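Local coordinates for chinitase A (Streptomyces coelicolor, PDB 3EBV), which probably hydrolyses internal glycosidic bonds of chitin, the chain here being the TIM-barrel catalytic domain of a longer family 18 glycoside hydrolase, at residues S183-G188 against V193-T198; S24-A29 against W271-D276; Q209-L214 against K260-L265; T127-A132 against F163-N168. One frame throughout, in Å; residues are numbered along the deposited sequence.

Interaction 1 of 4, residues S183-G188 against V193-T198; sequences SGTMLG and VYAQGT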
loop_
_atom_site.group_PDB
_atom_site.type_symbol
_atom_site.label_atom_id
_atom_site.label_comp_id
_atom_site.label_asym_id
_atom_site.label_seq_id
_atom_site.Cartn_x
_atom_site.Cartn_y
_atom_site.Cartn_z
ATOM N N SER A 183 14.969 -3.999 2.040
ATOM C CA SER A 183 15.510 -4.044 0.684
ATOM C C SER A 183 17.042 -4.006 0.655
ATOM O O SER A 183 17.631 -3.200 1.364
ATOM C CB SER A 183 15.003 -2.820 -0.116
ATOM O OG SER A 183 15.496 -2.857 -1.436
ATOM N N GLY A 184 17.620 -4.818 -0.232
ATOM C CA GLY A 184 19.012 -4.665 -0.604
ATOM C C GLY A 184 19.176 -3.373 -1.429
ATOM O O GLY A 184 18.186 -2.665 -1.754
ATOM N N THR A 185 20.412 -3.080 -1.802
ATOM C CA THR A 185 20.641 -1.901 -2.652
ATOM C C THR A 185 19.930 -2.093 -3.997
ATOM O O THR A 185 19.703 -3.223 -4.478
ATOM C CB THR A 185 22.141 -1.602 -2.860
ATOM O OG1 THR A 185 22.752 -2.751 -3.451
ATOM C CG2 THR A 185 22.826 -1.245 -1.528
HETATM N N MSE A 186 19.553 -0.961 -4.587
HETATM C CA MSE A 186 18.785 -0.933 -5.811
HETATM C C MSE A 186 19.281 0.157 -6.739
HETATM O O MSE A 186 19.905 1.109 -6.272
HETATM C CB MSE A 186 17.316 -0.617 -5.468
HETATM C CG MSE A 186 16.632 -1.733 -4.676
HETATM SE SE MSE A 186 16.236 -3.259 -5.850
HETATM C CE MSE A 186 16.502 -4.715 -4.537
ATOM N N LEU A 187 18.970 0.054 -8.026
ATOM C CA LEU A 187 19.313 1.139 -8.970
ATOM C C LEU A 187 18.240 2.226 -8.923
ATOM O O LEU A 187 17.020 1.919 -8.816
ATOM C CB LEU A 187 19.438 0.625 -10.398
ATOM C CG LEU A 187 20.459 -0.478 -10.574
ATOM C CD1 LEU A 187 20.504 -0.834 -12.052
ATOM C CD2 LEU A 187 21.828 0.037 -10.167
ATOM N N GLY A 188 18.641 3.487 -9.043
ATOM C CA GLY A 188 17.678 4.554 -9.244
ATOM C C GLY A 188 17.442 4.832 -10.719
ATOM O O GLY A 188 18.000 4.128 -11.590
ATOM N N VAL A 193 23.532 3.140 -7.849
ATOM C CA VAL A 193 23.121 2.263 -6.738
ATOM C C VAL A 193 22.824 3.090 -5.503
ATOM O O VAL A 193 23.649 3.932 -5.062
ATOM C CB VAL A 193 24.266 1.254 -6.406
ATOM C CG1 VAL A 193 23.910 0.425 -5.169
ATOM C CG2 VAL A 193 24.567 0.369 -7.611
ATOM N N TYR A 194 21.660 2.844 -4.920
ATOM C CA TYR A 194 21.228 3.514 -3.700
ATOM C C TYR A 194 20.871 2.483 -2.639
ATOM O O TYR A 194 20.541 1.321 -2.942
ATOM C CB TYR A 194 19.990 4.424 -3.961
ATOM C CG TYR A 194 20.347 5.565 -4.900
ATOM C CD1 TYR A 194 20.923 6.714 -4.378
ATOM C CD2 TYR A 194 20.156 5.462 -6.296
ATOM C CE1 TYR A 194 21.296 7.773 -5.221
ATOM C CE2 TYR A 194 20.530 6.512 -7.146
ATOM C CZ TYR A 194 21.102 7.667 -6.575
ATOM O OH TYR A 194 21.502 8.748 -7.382
ATOM N N ALA A 195 20.934 2.936 -1.397
ATOM C CA ALA A 195 20.688 2.074 -0.234
ATOM C C ALA A 195 19.488 2.523 0.573
ATOM O O ALA A 195 19.247 3.746 0.718
ATOM C CB ALA A 195 21.911 2.097 0.671
ATOM N N GLN A 196 18.757 1.552 1.139
ATOM C CA GLN A 196 17.595 1.888 1.962
ATOM C C GLN A 196 17.979 2.756 3.162
ATOM O O GLN A 196 19.131 2.724 3.616
ATOM C CB GLN A 196 16.786 0.642 2.396
ATOM C CG GLN A 196 17.530 -0.146 3.469
ATOM C CD GLN A 196 16.829 -1.424 3.829
ATOM O OE1 GLN A 196 15.666 -1.603 3.475
ATOM N NE2 GLN A 196 17.540 -2.337 4.489
ATOM N N GLY A 197 16.997 3.465 3.695
ATOM C CA GLY A 197 17.264 4.299 4.855
ATOM C C GLY A 197 17.845 5.669 4.536
ATOM O O GLY A 197 18.357 6.336 5.440
ATOM N N THR A 198 17.744 6.085 3.266
ATOM C CA THR A 198 18.271 7.382 2.844
ATOM C C THR A 198 17.214 8.135 2.016
ATOM O O THR A 198 16.367 7.499 1.359
ATOM C CB THR A 198 19.535 7.227 1.977
ATOM O OG1 THR A 198 19.248 6.498 0.772
ATOM C CG2 THR A 198 20.703 6.531 2.735
HETATM O O HOH W 1 19.566 -1.123 0.777
#
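Met186 O takes two approaches from the facing strand: Tyr194 N donates to it at 2.8 Å in a nearly linear bond (172°), and Val193 CA adds a weaker CA-H...O contact at 3.4 Å. The return bond, Met186 N to Tyr194 O at 3.0 Å, completes the hydrogen-bonded pair of a short antiparallel hairpin, in which Leu187 and Val193 form the adjoining non-hydrogen-bonded pair. The two branches of Val193 serve different partners. CG1 meets Thr185 CB at 3.5 Å, while CG2 lies 3.8 Å from Leu187 CD2, so a beta-branched residue suits this position. On the other face, the edge of the Tyr194 ring comes up to Gly188, with CD2 3.7 Å from Gly188 N; the ring can come this close because Gly188 carries no CB, which would collide with CE2. Beyond the paired strands, Gln196 continues the connection with its side chain. Its CG sits between the backbone N and the carbonyl carbon (chi1 73°), and the extended remainder carries OE1 to Ser183 N at 2.9 Å; the donor lies 44° out of the amide carbonyl plane. One water also links Ser183 O to Gln196 N. A leucine in place of Gln196 would probably leave Ser183 N without its acceptor and let the open end of the hairpin drift apart. The hairpin lies in the connection from strand 175-179 to helix 199-210. Tyr194 OH bonds to Asp190 in the hairpin turn, while Met186 packs on Leu205 and Tyr194 on Asp200 and Ala204, laying this face against that helix.

Interaction 2 of 4, residues S24-A29 against W271-D276; sequences SDVPSA and WSTNWD. With SO4 (sulfate ion), chain B.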
loop_
_atom_site.group_PDB
_atom_site.type_symbol
_atom_site.label_atom_id
_atom_site.label_comp_id
_atom_site.label_asym_id
_atom_site.label_seq_id
_atom_site.Cartn_x
_atom_site.Cartn_y
_atom_site.Cartn_z
ATOM N N SER A 24 -11.554 1.640 14.726
ATOM C CA SER A 24 -11.902 2.959 15.278
ATOM C C SER A 24 -10.721 3.622 15.998
ATOM O O SER A 24 -10.754 4.839 16.225
ATOM C CB SER A 24 -13.053 2.819 16.277
ATOM O OG SER A 24 -12.693 1.891 17.296
ATOM N N ASP A 25 -9.681 2.850 16.338
ATOM C CA ASP A 25 -8.501 3.436 16.976
ATOM C C ASP A 25 -7.503 4.045 15.985
ATOM O O ASP A 25 -6.568 4.739 16.377
ATOM C CB ASP A 25 -7.724 2.392 17.780
ATOM C CG ASP A 25 -8.500 1.863 18.974
ATOM O OD1 ASP A 25 -9.116 2.697 19.683
ATOM O OD2 ASP A 25 -8.422 0.633 19.182
ATOM N N VAL A 26 -7.653 3.714 14.701
ATOM C CA VAL A 26 -6.690 4.193 13.704
ATOM C C VAL A 26 -6.709 5.726 13.627
ATOM O O VAL A 26 -7.773 6.325 13.495
ATOM C CB VAL A 26 -6.985 3.583 12.315
ATOM C CG1 VAL A 26 -6.106 4.255 11.222
ATOM C CG2 VAL A 26 -6.767 2.054 12.367
ATOM N N PRO A 27 -5.526 6.363 13.739
ATOM C CA PRO A 27 -5.457 7.836 13.647
ATOM C C PRO A 27 -6.149 8.452 12.439
ATOM O O PRO A 27 -6.167 7.852 11.351
ATOM C CB PRO A 27 -3.952 8.128 13.610
ATOM C CG PRO A 27 -3.327 6.957 14.428
ATOM C CD PRO A 27 -4.219 5.758 14.082
ATOM N N SER A 28 -6.665 9.663 12.644
ATOM C CA SER A 28 -7.376 10.373 11.583
ATOM C C SER A 28 -6.505 10.683 10.358
ATOM O O SER A 28 -7.056 10.854 9.259
ATOM C CB SER A 28 -7.973 11.676 12.124
ATOM O OG SER A 28 -6.984 12.462 12.701
ATOM N N ALA A 29 -5.186 10.713 10.550
ATOM C CA ALA A 29 -4.253 11.000 9.443
ATOM C C ALA A 29 -4.373 10.016 8.296
ATOM O O ALA A 29 -4.015 10.345 7.153
ATOM C CB ALA A 29 -2.828 10.985 9.955
ATOM N N TRP A 271 3.722 0.655 6.999
ATOM C CA TRP A 271 3.493 -0.595 7.734
ATOM C C TRP A 271 3.996 -0.311 9.148
ATOM O O TRP A 271 5.212 -0.099 9.315
ATOM C CB TRP A 271 4.329 -1.700 7.105
ATOM C CG TRP A 271 4.181 -2.976 7.907
ATOM C CD1 TRP A 271 5.049 -3.428 8.869
ATOM C CD2 TRP A 271 3.095 -3.902 7.846
ATOM N NE1 TRP A 271 4.551 -4.610 9.423
ATOM C CE2 TRP A 271 3.369 -4.923 8.794
ATOM C CE3 TRP A 271 1.932 -3.976 7.067
ATOM C CZ2 TRP A 271 2.489 -6.009 8.998
ATOM C CZ3 TRP A 271 1.065 -5.038 7.260
ATOM C CH2 TRP A 271 1.359 -6.050 8.216
ATOM N N SER A 272 3.131 -0.263 10.182
ATOM C CA SER A 272 1.679 -0.445 10.161
ATOM C C SER A 272 1.093 0.583 11.142
ATOM O O SER A 272 1.823 1.185 11.932
ATOM C CB SER A 272 1.291 -1.856 10.662
ATOM O OG SER A 272 1.764 -2.009 12.010
ATOM N N THR A 273 -0.222 0.749 11.142
ATOM C CA THR A 273 -0.866 1.644 12.127
ATOM C C THR A 273 -0.538 1.153 13.557
ATOM O O THR A 273 -0.353 1.970 14.467
ATOM C CB THR A 273 -2.390 1.759 11.896
ATOM O OG1 THR A 273 -3.016 0.498 12.131
ATOM C CG2 THR A 273 -2.686 2.151 10.430
ATOM N N ASN A 274 -0.421 -0.153 13.713
ATOM C CA ASN A 274 -0.170 -0.735 15.069
ATOM C C ASN A 274 1.208 -0.373 15.552
ATOM O O ASN A 274 1.389 0.039 16.726
ATOM C CB ASN A 274 -0.360 -2.256 15.001
ATOM C CG ASN A 274 -1.704 -2.631 14.418
ATOM O OD1 ASN A 274 -1.895 -2.662 13.180
ATOM N ND2 ASN A 274 -2.670 -2.935 15.300
ATOM N N TRP A 275 2.215 -0.510 14.675
ATOM C CA TRP A 275 3.554 -0.108 15.074
ATOM C C TRP A 275 3.631 1.418 15.247
ATOM O O TRP A 275 4.332 1.902 16.148
ATOM C CB TRP A 275 4.598 -0.588 14.070
ATOM C CG TRP A 275 4.850 -2.056 14.086
ATOM C CD1 TRP A 275 4.712 -2.918 13.044
ATOM C CD2 TRP A 275 5.297 -2.841 15.199
ATOM N NE1 TRP A 275 5.065 -4.200 13.415
ATOM C CE2 TRP A 275 5.413 -4.182 14.745
ATOM C CE3 TRP A 275 5.647 -2.535 16.532
ATOM C CZ2 TRP A 275 5.834 -5.249 15.589
ATOM C CZ3 TRP A 275 6.043 -3.605 17.384
ATOM C CH2 TRP A 275 6.150 -4.936 16.893
ATOM N N ASP A 276 2.879 2.176 14.442
ATOM C CA ASP A 276 2.844 3.649 14.624
ATOM C C ASP A 276 2.360 3.983 16.064
ATOM O O ASP A 276 2.964 4.810 16.754
ATOM C CB ASP A 276 1.918 4.223 13.523
ATOM C CG ASP A 276 1.783 5.763 13.491
ATOM O OD1 ASP A 276 2.775 6.491 13.745
ATOM O OD2 ASP A 276 0.631 6.167 13.150
HETATM S S SO4 B . -8.332 13.213 16.156
HETATM O O1 SO4 B . -9.732 12.917 15.900
HETATM O O2 SO4 B . -8.163 14.240 17.193
HETATM O O3 SO4 B . -7.694 11.908 16.558
HETATM O O4 SO4 B . -7.711 13.764 14.949
#
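Val26 and Thr273 meet through both branches of each side chain, which cross at about a right angle. Val26 CG1 lies 4.1 Å from Thr273 CG2, and Val26 CG2 is equally far from Thr273 OG1, so the approach is loose and made of van der Waals contact alone. Valine suits the place because its two methyls offer a broad apolar surface, while threonine answers with a methyl and still keeps a hydroxyl for other work. Beside this pair, the ring of Pro27 brings CG to 4.2 Å from Asp276 OD2. No hydrogen bond joins the segments; Thr273 OG1 and Asp276 OD2 find polar partners outside them. Thr273 OG1 pairs with Gln21 OE1, and Asp276 OD2 accepts from the hydroxyls of Ser284 and Tyr30, which hold the carboxylate next to the proline. The start of helix 273-278 is capped by Ser272, whose OG accepts from Trp275 N at 3.1 Å (169°), while Asp276 N reaches Ser272 O at 2.9 Å as the first turn closes; Asn274, bound to Gln12 N and Thr19 O, ties the helix down. The Ser272 hydroxyl stands between the backbone N and the carbonyl carbon (chi1 60°), from where it can face the first turn. The peptide bond between Trp271 and Ser272 is cis, a feature that recurs after the last barrel strand in family 18 chitinases. At the other extremity, Ser28 OG donates to sulfate O4 at 2.7 Å, an ion probably from the crystallisation liquor. The contact thus joins the loop between strands 6-12 and 32-40 to the helix following strand 267-271, with Val26 resting on Trp11 and Ile33 of the two flanking strands.

Interaction 3 of 4, residues Q209-L214 against K260-L265; sequences QLEGGL and KTYPDL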
loop_
_atom_site.group_PDB
_atom_site.type_symbol
_atom_site.label_atom_id
_atom_site.label_comp_id
_atom_site.label_asym_id
_atom_site.label_seq_id
_atom_site.Cartn_x
_atom_site.Cartn_y
_atom_site.Cartn_z
ATOM N N GLN A 209 9.302 5.097 -11.334
ATOM C CA GLN A 209 7.838 5.039 -11.558
ATOM C C GLN A 209 7.327 6.298 -12.260
ATOM O O GLN A 209 6.528 6.204 -13.219
ATOM C CB GLN A 209 7.140 4.850 -10.209
ATOM C CG GLN A 209 7.494 3.502 -9.601
ATOM C CD GLN A 209 7.029 3.331 -8.165
ATOM O OE1 GLN A 209 5.966 3.809 -7.782
ATOM N NE2 GLN A 209 7.849 2.643 -7.378
ATOM N N LEU A 210 7.775 7.462 -11.785
ATOM C CA LEU A 210 7.309 8.760 -12.306
ATOM C C LEU A 210 7.744 9.004 -13.749
ATOM O O LEU A 210 7.047 9.739 -14.469
ATOM C CB LEU A 210 7.742 9.915 -11.400
ATOM C CG LEU A 210 7.197 9.855 -9.959
ATOM C CD1 LEU A 210 8.080 10.652 -8.993
ATOM C CD2 LEU A 210 5.727 10.366 -9.970
ATOM N N GLU A 211 8.885 8.446 -14.131
ATOM C CA GLU A 211 9.379 8.551 -15.514
ATOM C C GLU A 211 8.958 7.355 -16.360
ATOM O O GLU A 211 9.245 7.337 -17.574
ATOM C CB GLU A 211 10.929 8.708 -15.533
ATOM C CG GLU A 211 11.407 9.971 -14.831
ATOM C CD GLU A 211 12.926 10.187 -14.969
ATOM O OE1 GLU A 211 13.659 9.219 -15.337
ATOM O OE2 GLU A 211 13.359 11.342 -14.682
ATOM N N GLY A 212 8.298 6.345 -15.762
ATOM C CA GLY A 212 8.057 5.103 -16.451
ATOM C C GLY A 212 6.596 4.837 -16.803
ATOM O O GLY A 212 6.242 3.701 -17.081
ATOM N N GLY A 213 5.786 5.879 -16.746
ATOM C CA GLY A 213 4.401 5.797 -17.259
ATOM C C GLY A 213 3.294 5.834 -16.223
ATOM O O GLY A 213 2.117 5.783 -16.594
ATOM N N LEU A 214 3.635 5.906 -14.943
ATOM C CA LEU A 214 2.637 6.103 -13.867
ATOM C C LEU A 214 2.441 7.586 -13.623
ATOM O O LEU A 214 3.417 8.373 -13.660
ATOM C CB LEU A 214 3.050 5.375 -12.584
ATOM C CG LEU A 214 3.109 3.850 -12.734
ATOM C CD1 LEU A 214 3.645 3.273 -11.435
ATOM C CD2 LEU A 214 1.726 3.245 -13.043
ATOM N N LYS A 260 12.408 16.643 -12.941
ATOM C CA LYS A 260 11.157 17.397 -12.912
ATOM C C LYS A 260 10.595 17.510 -11.500
ATOM O O LYS A 260 11.151 16.914 -10.551
ATOM C CB LYS A 260 10.108 16.714 -13.816
ATOM C CG LYS A 260 10.429 16.789 -15.307
ATOM C CD LYS A 260 9.403 15.976 -16.114
ATOM C CE LYS A 260 9.987 15.614 -17.455
ATOM N NZ LYS A 260 9.912 16.781 -18.356
ATOM N N THR A 261 9.543 18.320 -11.347
ATOM C CA THR A 261 8.728 18.315 -10.129
ATOM C C THR A 261 7.418 17.631 -10.464
ATOM O O THR A 261 6.996 17.612 -11.619
ATOM C CB THR A 261 8.402 19.712 -9.581
ATOM O OG1 THR A 261 7.767 20.487 -10.611
ATOM C CG2 THR A 261 9.671 20.447 -9.098
ATOM N N TYR A 262 6.827 17.012 -9.437
ATOM C CA TYR A 262 5.617 16.203 -9.560
ATOM C C TYR A 262 4.676 16.603 -8.428
ATOM O O TYR A 262 4.507 15.873 -7.441
ATOM C CB TYR A 262 5.999 14.723 -9.429
ATOM C CG TYR A 262 6.964 14.264 -10.469
ATOM C CD1 TYR A 262 6.516 13.848 -11.734
ATOM C CD2 TYR A 262 8.339 14.262 -10.199
ATOM C CE1 TYR A 262 7.402 13.417 -12.682
ATOM C CE2 TYR A 262 9.228 13.843 -11.161
ATOM C CZ TYR A 262 8.764 13.414 -12.393
ATOM O OH TYR A 262 9.646 12.979 -13.368
ATOM N N PRO A 263 4.056 17.801 -8.512
ATOM C CA PRO A 263 3.262 18.314 -7.394
ATOM C C PRO A 263 2.071 17.439 -7.008
ATOM O O PRO A 263 1.637 17.516 -5.840
ATOM C CB PRO A 263 2.775 19.699 -7.866
ATOM C CG PRO A 263 3.349 19.900 -9.198
ATOM C CD PRO A 263 4.257 18.794 -9.598
ATOM N N ASP A 264 1.562 16.631 -7.942
ATOM C CA ASP A 264 0.393 15.759 -7.630
ATOM C C ASP A 264 0.783 14.389 -7.081
ATOM O O ASP A 264 -0.051 13.484 -7.021
ATOM C CB ASP A 264 -0.527 15.591 -8.842
ATOM C CG ASP A 264 -1.244 16.879 -9.207
ATOM O OD1 ASP A 264 -1.327 17.804 -8.358
ATOM O OD2 ASP A 264 -1.703 16.961 -10.364
ATOM N N LEU A 265 2.040 14.248 -6.671
ATOM C CA LEU A 265 2.497 12.991 -6.010
ATOM C C LEU A 265 1.471 12.593 -4.948
ATOM O O LEU A 265 1.065 13.441 -4.128
ATOM C CB LEU A 265 3.865 13.221 -5.350
ATOM C CG LEU A 265 4.514 11.936 -4.883
ATOM C CD1 LEU A 265 5.045 11.116 -6.054
ATOM C CD2 LEU A 265 5.631 12.269 -3.925
HETATM O O HOH W 2 8.511 12.320 -15.869
HETATM O O HOH W 3 12.274 13.414 -13.109
#
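Leu210, at the C-terminal end of helix 199-210, faces Tyr262, the first residue of a type I beta turn closed by Leu265 N to Tyr262 O; the CA atoms of Leu210 and Tyr262 lie 8.1 Å apart. The leucine lies over one face of the phenol ring: CB is 3.9 Å from the ring centroid and 20° off the normal, a CH-pi contact displaced toward the CE1-CZ side. CD1 continues across the same ring to CD2 of Tyr262 at 3.8 Å, and Leu210 CD2 goes on to touch Leu265 CD1 at 4.0 Å. A flexible, branched chain is well matched to a flat ring here, since CB and both methyls can all bear on it. The (beta/alpha)8 barrel places this contact at the N-terminal end of its strands, where helix 199-210 runs out before strand 219-224 and the loop 260-265 leads into strand 267-271. Both leucines also pack on Val219 and on Leu247 of helix 237-249. The hydroxyl suits tyrosine to this watered edge: Tyr262 OH holds two waters near the ring plane. One donates a long bond to Leu210 O; the other, 2.7 Å from Tyr262 OH, donates to Glu211 OE2 and accepts from Lys260 N. With CG of Glu211 anti to the carbonyl carbon (chi1 -62°) and the chain extended beyond, CG passes 3.8 Å from Tyr262 OH and the carboxylate reaches that shared water.

Interaction 4 of 4, residues T127-A132 against F163-N168; sequences TYMTQA and FQTALN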
loop_
_atom_site.group_PDB
_atom_site.type_symbol
_atom_site.label_atom_id
_atom_site.label_comp_id
_atom_site.label_asym_id
_atom_site.label_seq_id
_atom_site.Cartn_x
_atom_site.Cartn_y
_atom_site.Cartn_z
ATOM N N THR A 127 0.160 -11.451 -16.748
ATOM C CA THR A 127 -0.860 -11.925 -17.694
ATOM C C THR A 127 -2.134 -12.188 -16.892
ATOM O O THR A 127 -3.218 -11.739 -17.306
ATOM C CB THR A 127 -0.373 -13.170 -18.437
ATOM O OG1 THR A 127 0.704 -12.823 -19.310
ATOM C CG2 THR A 127 -1.512 -13.802 -19.284
ATOM N N TYR A 128 -2.033 -12.888 -15.753
ATOM C CA TYR A 128 -3.259 -13.347 -15.054
ATOM C C TYR A 128 -3.751 -12.353 -13.999
ATOM O O TYR A 128 -4.948 -12.205 -13.786
ATOM C CB TYR A 128 -3.147 -14.811 -14.563
ATOM C CG TYR A 128 -2.947 -15.661 -15.794
ATOM C CD1 TYR A 128 -4.022 -15.874 -16.647
ATOM C CD2 TYR A 128 -1.690 -16.112 -16.180
ATOM C CE1 TYR A 128 -3.843 -16.571 -17.821
ATOM C CE2 TYR A 128 -1.500 -16.821 -17.389
ATOM C CZ TYR A 128 -2.618 -17.015 -18.197
ATOM O OH TYR A 128 -2.498 -17.659 -19.412
HETATM N N MSE A 129 -2.819 -11.604 -13.398
HETATM C CA MSE A 129 -3.294 -10.579 -12.483
HETATM C C MSE A 129 -4.019 -9.429 -13.215
HETATM O O MSE A 129 -4.981 -8.831 -12.703
HETATM C CB MSE A 129 -2.137 -9.996 -11.640
HETATM C CG MSE A 129 -2.600 -8.958 -10.575
HETATM SE SE MSE A 129 -4.027 -9.612 -9.326
HETATM C CE MSE A 129 -2.904 -10.705 -8.119
ATOM N N THR A 130 -3.582 -9.093 -14.450
ATOM C CA THR A 130 -4.298 -8.066 -15.212
ATOM C C THR A 130 -5.728 -8.573 -15.515
ATOM O O THR A 130 -6.689 -7.845 -15.305
ATOM C CB THR A 130 -3.547 -7.711 -16.539
ATOM O OG1 THR A 130 -2.237 -7.175 -16.200
ATOM C CG2 THR A 130 -4.335 -6.686 -17.349
ATOM N N GLN A 131 -5.815 -9.832 -15.948
ATOM C CA GLN A 131 -7.142 -10.395 -16.229
ATOM C C GLN A 131 -8.006 -10.371 -14.964
ATOM O O GLN A 131 -9.177 -9.958 -15.015
ATOM C CB GLN A 131 -6.975 -11.812 -16.700
ATOM C CG GLN A 131 -8.349 -12.513 -16.988
ATOM C CD GLN A 131 -8.190 -13.941 -17.463
ATOM O OE1 GLN A 131 -7.159 -14.352 -18.019
ATOM N NE2 GLN A 131 -9.270 -14.735 -17.257
ATOM N N ALA A 132 -7.404 -10.774 -13.838
ATOM C CA ALA A 132 -8.140 -10.816 -12.554
ATOM C C ALA A 132 -8.654 -9.433 -12.153
ATOM O O ALA A 132 -9.804 -9.253 -11.728
ATOM C CB ALA A 132 -7.274 -11.410 -11.456
ATOM N N PHE A 163 5.097 -3.794 -12.134
ATOM C CA PHE A 163 5.126 -2.588 -12.916
ATOM C C PHE A 163 4.274 -2.800 -14.192
ATOM O O PHE A 163 3.461 -1.934 -14.533
ATOM C CB PHE A 163 6.589 -2.192 -13.232
ATOM C CG PHE A 163 6.800 -0.710 -13.439
ATOM C CD1 PHE A 163 7.986 -0.094 -12.960
ATOM C CD2 PHE A 163 5.857 0.087 -14.078
ATOM C CE1 PHE A 163 8.196 1.315 -13.176
ATOM C CE2 PHE A 163 6.062 1.494 -14.293
ATOM C CZ PHE A 163 7.264 2.080 -13.827
ATOM N N GLN A 164 4.464 -3.950 -14.845
ATOM C CA GLN A 164 3.698 -4.238 -16.077
ATOM C C GLN A 164 2.201 -4.256 -15.764
ATOM O O GLN A 164 1.406 -3.706 -16.505
ATOM C CB GLN A 164 4.097 -5.581 -16.648
ATOM C CG GLN A 164 3.459 -5.855 -18.016
ATOM C CD GLN A 164 3.793 -4.815 -19.041
ATOM O OE1 GLN A 164 2.934 -3.958 -19.413
ATOM N NE2 GLN A 164 5.057 -4.847 -19.505
ATOM N N THR A 165 1.851 -4.874 -14.625
ATOM C CA THR A 165 0.441 -4.951 -14.216
ATOM C C THR A 165 -0.108 -3.568 -13.975
ATOM O O THR A 165 -1.183 -3.184 -14.463
ATOM C CB THR A 165 0.250 -5.851 -12.989
ATOM O OG1 THR A 165 0.806 -7.141 -13.258
ATOM C CG2 THR A 165 -1.264 -6.003 -12.616
ATOM N N ALA A 166 0.635 -2.772 -13.181
ATOM C CA ALA A 166 0.221 -1.420 -12.877
ATOM C C ALA A 166 -0.054 -0.594 -14.157
ATOM O O ALA A 166 -1.080 0.108 -14.272
ATOM C CB ALA A 166 1.302 -0.752 -12.003
ATOM N N LEU A 167 0.862 -0.692 -15.139
ATOM C CA LEU A 167 0.665 0.010 -16.407
ATOM C C LEU A 167 -0.573 -0.537 -17.151
ATOM O O LEU A 167 -1.353 0.268 -17.694
ATOM C CB LEU A 167 1.912 -0.113 -17.277
ATOM C CG LEU A 167 3.117 0.705 -16.735
ATOM C CD1 LEU A 167 4.361 0.233 -17.492
ATOM C CD2 LEU A 167 2.859 2.229 -16.866
ATOM N N ASN A 168 -0.749 -1.863 -17.119
ATOM C CA ASN A 168 -1.878 -2.463 -17.871
ATOM C C ASN A 168 -3.185 -1.959 -17.321
ATOM O O ASN A 168 -4.160 -1.803 -18.074
ATOM C CB ASN A 168 -1.842 -3.976 -17.736
ATOM C CG ASN A 168 -0.716 -4.626 -18.531
ATOM O OD1 ASN A 168 -0.032 -3.955 -19.347
ATOM N ND2 ASN A 168 -0.522 -5.934 -18.328
#
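Thr130 and Met129 of helix 126-140 pack against Thr165 and Asn168 of helix 161-168, two successive outer helices of the (beta/alpha)8 barrel, separated in the chain by strand 145-148. The segments run in nearly the same direction, crossing at -32° with their axes 9.3 Å apart. The separation is ordinary for packed helices; the nearest CA atoms, of Thr130 and Thr165, belong to short beta-branched residues that fill it without bulk. Each of these turns its methyl anti to the backbone N and its hydroxyl anti to the carbonyl carbon (chi1 -62° for Thr130), so the hydroxyl can bond back to the carbonyl four residues earlier, Pro126 O and Gly161 O respectively. That internal bond lets a polar side chain lie in a helix interface. Asn168 fits against Thr130 from the last turn of its helix, its CB 3.7 Å from Thr130 CG2 and 3.6 Å from Thr130 OG1. Replacing Thr130 by an alanine would probably open a gap beside Asn168 CB and deprive Pro126 O of its hydroxyl partner. Arg134, one turn beyond Thr130, adds a hydrogen bond to Asn168 O, and Thr165 also packs on Met148 of the intervening strand. Met129, a selenomethionine here, touches with only the root of its chain before bending away toward Phe100 and Val91. Its CG comes to 3.8 Å from Thr165 CG2, the same methyl that lies 3.9 Å from Thr130 OG1.

How the interactions relate
From the N terminus, segment 24-29 opens the longest loop, which interaction 2 closes only at 271-276, so the other three contacts all lie within its span. Inside it they follow in series without crossing: interaction 4 pairs two successive outer helices, interaction 1 closes a hairpin in the connection to helix 199-210, and interaction 3 joins the end of that helix to the loop before strand 267-271. Interaction 2 thereby brings the first and last portions of the barrel together. Interactions 3 and 4 touch directly, Phe163 CE2 lying 3.6 Å from Gly212 O, whereas interactions 2 and 4 sit on opposite sides of the chain's centre, their own centres about 30 Å apart.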